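Local coordinates for protein endoglucanase FnCel5A (Fervidobacterium nodosum, PDB 3NCO) that probably hydrolyses internal beta-1,4-glucosidic bonds of cellulose, as a family 5 glycoside hydrolase, at residues G116-F130 and L157-N169. Numbering follows the deposited sequence.
Sequences GPVLVEIWKQVAQAF and LYPKVLGEIRKTN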
# COMPACT_ATOMS: atom_id res chain seq x y z
N GLY A 116 16.73 -10.48 -4.75
CA GLY A 116 16.88 -9.02 -4.67
C GLY A 116 17.38 -8.45 -5.99
O GLY A 116 16.84 -7.43 -6.45
N PRO A 117 18.42 -9.06 -6.58
CA PRO A 117 18.83 -8.57 -7.88
C PRO A 117 17.75 -8.65 -8.95
O PRO A 117 17.81 -7.89 -9.91
CB PRO A 117 20.00 -9.49 -8.25
CG PRO A 117 20.58 -9.89 -6.91
CD PRO A 117 19.35 -10.09 -6.07
N VAL A 118 16.76 -9.55 -8.78
CA VAL A 118 15.68 -9.65 -9.75
C VAL A 118 14.75 -8.44 -9.54
O VAL A 118 14.31 -7.81 -10.49
CB VAL A 118 14.91 -11.00 -9.65
CG1 VAL A 118 13.75 -11.04 -10.65
CG2 VAL A 118 15.87 -12.18 -9.84
N LEU A 119 14.48 -8.09 -8.27
CA LEU A 119 13.71 -6.89 -7.99
C LEU A 119 14.39 -5.66 -8.56
O LEU A 119 13.74 -4.77 -9.13
CB LEU A 119 13.51 -6.74 -6.46
CG LEU A 119 12.68 -5.53 -6.04
CD1 LEU A 119 11.21 -5.68 -6.47
CD2 LEU A 119 12.86 -5.42 -4.53
N VAL A 120 15.73 -5.60 -8.41
CA VAL A 120 16.44 -4.44 -8.98
C VAL A 120 16.15 -4.34 -10.50
O VAL A 120 15.89 -3.22 -11.03
CB VAL A 120 17.95 -4.50 -8.72
CG1 VAL A 120 18.65 -3.43 -9.48
CG2 VAL A 120 18.25 -4.31 -7.22
N GLU A 121 16.23 -5.47 -11.21
CA GLU A 121 15.98 -5.46 -12.67
C GLU A 121 14.53 -5.14 -13.01
O GLU A 121 14.27 -4.40 -13.96
CB GLU A 121 16.34 -6.80 -13.29
CG GLU A 121 17.84 -7.13 -13.23
CD GLU A 121 18.73 -5.99 -13.74
OE1 GLU A 121 18.50 -5.50 -14.87
OE2 GLU A 121 19.66 -5.55 -13.03
N ILE A 122 13.58 -5.64 -12.22
CA ILE A 122 12.16 -5.26 -12.42
C ILE A 122 12.02 -3.75 -12.35
O ILE A 122 11.46 -3.12 -13.24
CB ILE A 122 11.24 -5.94 -11.36
CG1 ILE A 122 11.10 -7.41 -11.74
CG2 ILE A 122 9.85 -5.25 -11.26
CD1 ILE A 122 10.55 -8.29 -10.62
N TRP A 123 12.57 -3.16 -11.31
CA TRP A 123 12.43 -1.73 -11.12
C TRP A 123 13.20 -0.90 -12.15
O TRP A 123 12.76 0.22 -12.51
CB TRP A 123 12.73 -1.34 -9.68
CG TRP A 123 11.42 -1.40 -8.87
CD1 TRP A 123 11.05 -2.32 -7.86
CD2 TRP A 123 10.29 -0.57 -9.07
NE1 TRP A 123 9.78 -2.03 -7.41
CE2 TRP A 123 9.28 -0.98 -8.16
CE3 TRP A 123 10.04 0.51 -9.94
CZ2 TRP A 123 8.03 -0.34 -8.09
CZ3 TRP A 123 8.84 1.15 -9.87
CH2 TRP A 123 7.81 0.74 -8.96
N LYS A 124 14.33 -1.40 -12.62
CA LYS A 124 15.03 -0.67 -13.70
C LYS A 124 14.07 -0.52 -14.88
O LYS A 124 13.97 0.56 -15.51
CB LYS A 124 16.27 -1.45 -14.10
CG LYS A 124 17.02 -0.82 -15.25
CD LYS A 124 18.34 -1.58 -15.45
CE LYS A 124 19.28 -0.85 -16.46
NZ LYS A 124 19.95 0.36 -15.79
N GLN A 125 13.36 -1.59 -15.19
CA GLN A 125 12.43 -1.60 -16.29
C GLN A 125 11.16 -0.76 -16.04
O GLN A 125 10.69 -0.08 -16.96
CB GLN A 125 12.02 -3.01 -16.58
CG GLN A 125 13.17 -3.76 -17.21
CD GLN A 125 12.78 -5.20 -17.41
OE1 GLN A 125 12.02 -5.50 -18.31
NE2 GLN A 125 13.21 -6.08 -16.50
N VAL A 126 10.55 -0.89 -14.88
CA VAL A 126 9.32 -0.15 -14.59
C VAL A 126 9.64 1.36 -14.56
O VAL A 126 8.91 2.18 -15.20
CB VAL A 126 8.71 -0.57 -13.26
CG1 VAL A 126 7.44 0.29 -12.99
CG2 VAL A 126 8.38 -2.08 -13.26
N ALA A 127 10.75 1.72 -13.92
CA ALA A 127 11.19 3.11 -13.94
C ALA A 127 11.43 3.60 -15.36
O ALA A 127 11.10 4.76 -15.72
CB ALA A 127 12.46 3.33 -13.07
N GLN A 128 12.08 2.78 -16.20
CA GLN A 128 12.32 3.25 -17.56
C GLN A 128 10.98 3.47 -18.25
O GLN A 128 10.79 4.50 -18.97
CB GLN A 128 13.13 2.24 -18.34
CG GLN A 128 13.24 2.55 -19.85
CD GLN A 128 14.17 3.72 -20.14
OE1 GLN A 128 15.11 3.96 -19.40
NE2 GLN A 128 13.91 4.45 -21.23
N ALA A 129 10.05 2.54 -18.05
CA ALA A 129 8.76 2.59 -18.78
C ALA A 129 7.92 3.79 -18.37
O ALA A 129 7.24 4.41 -19.23
CB ALA A 129 7.99 1.30 -18.64
N PHE A 130 8.00 4.16 -17.09
CA PHE A 130 7.14 5.24 -16.57
C PHE A 130 7.87 6.59 -16.41
O PHE A 130 7.31 7.54 -15.90
CB PHE A 130 6.48 4.77 -15.25
CG PHE A 130 5.38 3.76 -15.48
CD1 PHE A 130 4.09 4.20 -15.82
CD2 PHE A 130 5.62 2.39 -15.37
CE1 PHE A 130 3.04 3.26 -16.03
CE2 PHE A 130 4.59 1.43 -15.58
CZ PHE A 130 3.29 1.88 -15.89
N LEU A 157 18.95 -3.75 0.44
CA LEU A 157 18.36 -3.91 -0.86
C LEU A 157 17.66 -2.67 -1.46
O LEU A 157 17.89 -2.32 -2.62
CB LEU A 157 17.35 -5.10 -0.81
CG LEU A 157 16.56 -5.36 -2.09
CD1 LEU A 157 17.52 -5.64 -3.24
CD2 LEU A 157 15.62 -6.56 -1.88
N TYR A 158 16.75 -2.06 -0.69
CA TYR A 158 15.94 -1.00 -1.23
C TYR A 158 16.79 0.16 -1.80
O TYR A 158 16.42 0.67 -2.85
CB TYR A 158 14.81 -0.53 -0.29
CG TYR A 158 15.16 0.59 0.66
CD1 TYR A 158 15.32 0.36 2.05
CD2 TYR A 158 15.30 1.89 0.18
CE1 TYR A 158 15.64 1.38 2.92
CE2 TYR A 158 15.61 2.94 1.05
CZ TYR A 158 15.78 2.68 2.41
OH TYR A 158 16.08 3.74 3.25
N PRO A 159 17.95 0.53 -1.14
CA PRO A 159 18.75 1.59 -1.80
C PRO A 159 19.31 1.17 -3.14
O PRO A 159 19.49 2.06 -3.98
CB PRO A 159 19.88 1.89 -0.79
CG PRO A 159 19.30 1.41 0.56
CD PRO A 159 18.58 0.13 0.14
N LYS A 160 19.57 -0.13 -3.37
CA LYS A 160 20.05 -0.53 -4.70
C LYS A 160 18.93 -0.33 -5.71
O LYS A 160 19.16 0.19 -6.84
CB LYS A 160 20.49 -1.97 -4.69
CG LYS A 160 21.65 -2.19 -3.71
CD LYS A 160 22.10 -3.63 -3.69
CE LYS A 160 23.22 -3.81 -2.66
NZ LYS A 160 23.50 -5.26 -2.43
N VAL A 161 17.71 -0.66 -5.29
CA VAL A 161 16.58 -0.50 -6.21
C VAL A 161 16.40 0.99 -6.48
O VAL A 161 16.25 1.42 -7.64
CB VAL A 161 15.28 -1.12 -5.64
CG1 VAL A 161 14.21 -0.91 -6.67
CG2 VAL A 161 15.49 -2.61 -5.43
N LEU A 162 16.41 1.78 -5.40
CA LEU A 162 16.23 3.24 -5.49
C LEU A 162 17.26 3.86 -6.45
O LEU A 162 16.91 4.71 -7.28
CB LEU A 162 16.38 3.88 -4.12
CG LEU A 162 16.11 5.40 -4.02
CD1 LEU A 162 14.69 5.73 -4.53
CD2 LEU A 162 16.29 5.80 -2.57
N GLY A 163 18.51 3.39 -6.36
CA GLY A 163 19.57 3.83 -7.28
C GLY A 163 19.20 3.65 -8.74
O GLY A 163 19.41 4.57 -9.59
N GLU A 164 18.64 2.48 -9.08
CA GLU A 164 18.23 2.24 -10.47
C GLU A 164 17.03 3.09 -10.85
O GLU A 164 16.95 3.63 -11.96
CB GLU A 164 17.90 0.76 -10.68
CG GLU A 164 19.18 -0.09 -10.73
CD GLU A 164 20.06 0.25 -11.93
OE1 GLU A 164 19.54 0.68 -12.98
OE2 GLU A 164 21.28 0.08 -11.81
N ILE A 165 16.08 3.23 -9.93
CA ILE A 165 14.95 4.13 -10.21
C ILE A 165 15.43 5.55 -10.50
O ILE A 165 14.95 6.20 -11.46
CB ILE A 165 13.94 4.13 -9.02
CG1 ILE A 165 13.24 2.75 -8.89
CG2 ILE A 165 12.91 5.31 -9.13
CD1 ILE A 165 12.39 2.56 -7.60
N ARG A 166 16.34 6.04 -9.66
CA ARG A 166 16.77 7.44 -9.74
C ARG A 166 17.52 7.80 -11.02
O ARG A 166 17.63 8.98 -11.35
CB ARG A 166 17.55 7.82 -8.47
CG ARG A 166 16.66 7.93 -7.28
CD ARG A 166 16.11 9.29 -7.12
NE ARG A 166 15.19 9.37 -5.97
CZ ARG A 166 13.86 9.40 -6.04
NH1 ARG A 166 13.21 9.36 -7.18
NH2 ARG A 166 13.19 9.48 -4.92
N LYS A 167 18.03 6.79 -11.73
CA LYS A 167 18.78 7.00 -12.97
C LYS A 167 17.86 7.64 -14.03
O LYS A 167 18.29 8.51 -14.78
CB LYS A 167 19.36 5.68 -13.50
CG LYS A 167 20.60 5.23 -12.76
CD LYS A 167 21.19 3.98 -13.36
CE LYS A 167 22.39 3.52 -12.56
NZ LYS A 167 22.89 2.24 -13.16
N THR A 168 16.61 7.19 -14.07
CA THR A 168 15.64 7.66 -15.05
C THR A 168 14.54 8.57 -14.44
O THR A 168 13.88 9.31 -15.16
CB THR A 168 14.92 6.47 -15.73
OG1 THR A 168 14.42 5.57 -14.74
CG2 THR A 168 15.88 5.72 -16.68
N ASN A 169 14.37 8.51 -13.11
CA ASN A 169 13.33 9.26 -12.39
C ASN A 169 14.00 9.96 -11.19
O ASN A 169 13.94 9.48 -10.03
CB ASN A 169 12.24 8.31 -11.86
CG ASN A 169 11.42 7.67 -12.97
OD1 ASN A 169 10.30 8.08 -13.24
ND2 ASN A 169 11.99 6.66 -13.62
O HOH W 1 15.48 2.99 -14.76
O HOH W 2 22.57 1.96 -16.48
O HOH W 3 22.71 -0.66 -14.24
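Segments 116-130 and 157-169 run nearly parallel, their axes crossing at -22° and approaching to 8.4 Å, and the backbones come nearest at Val120 and Val161, whose CA atoms lie 4.8 Å apart. Val120 is a knob in a hole formed by Leu157, Lys160, Val161 and Glu164; with CG1 anti to the backbone N (chi1 172°), that methyl lies against Glu164 CG while CG2 slides past Val161 CG2 at 3.7 Å. On the barrel side, Val161 CG1 presses on Trp123 CB at 3.4 Å, and Ile165 CD1 lies over one face of the indole, toward its rim. Trp123 NE1 donates to the carbonyl O of Ile141. These are consecutive outer helices of the (beta/alpha)8 TIM barrel of family 5 glycoside hydrolases, linked through strand 137-140, whose Phe139 touches both Trp123 and Ile165. Toward solvent, Lys124 NZ meets Glu164 OE1 on its syn side at 2.9 Å, and Lys167 NZ takes OE2 at 3.0 Å, so one carboxylate bridges two lysines whose NZ atoms are 4.4 Å apart. A glutamine in place of Glu164 would probably leave these ammonium groups without their shared counter-charge. Farther along, Asn169 ND2 donates to Ala127 O at 3.0 Å from above the carbonyl plane, while its OD1 accepts from Arg172 NE. Ala127 CB fits beside Thr168 OG1, which donates to a water that in turn donates to Lys124 O and Glu164 O, tying the two backbones together.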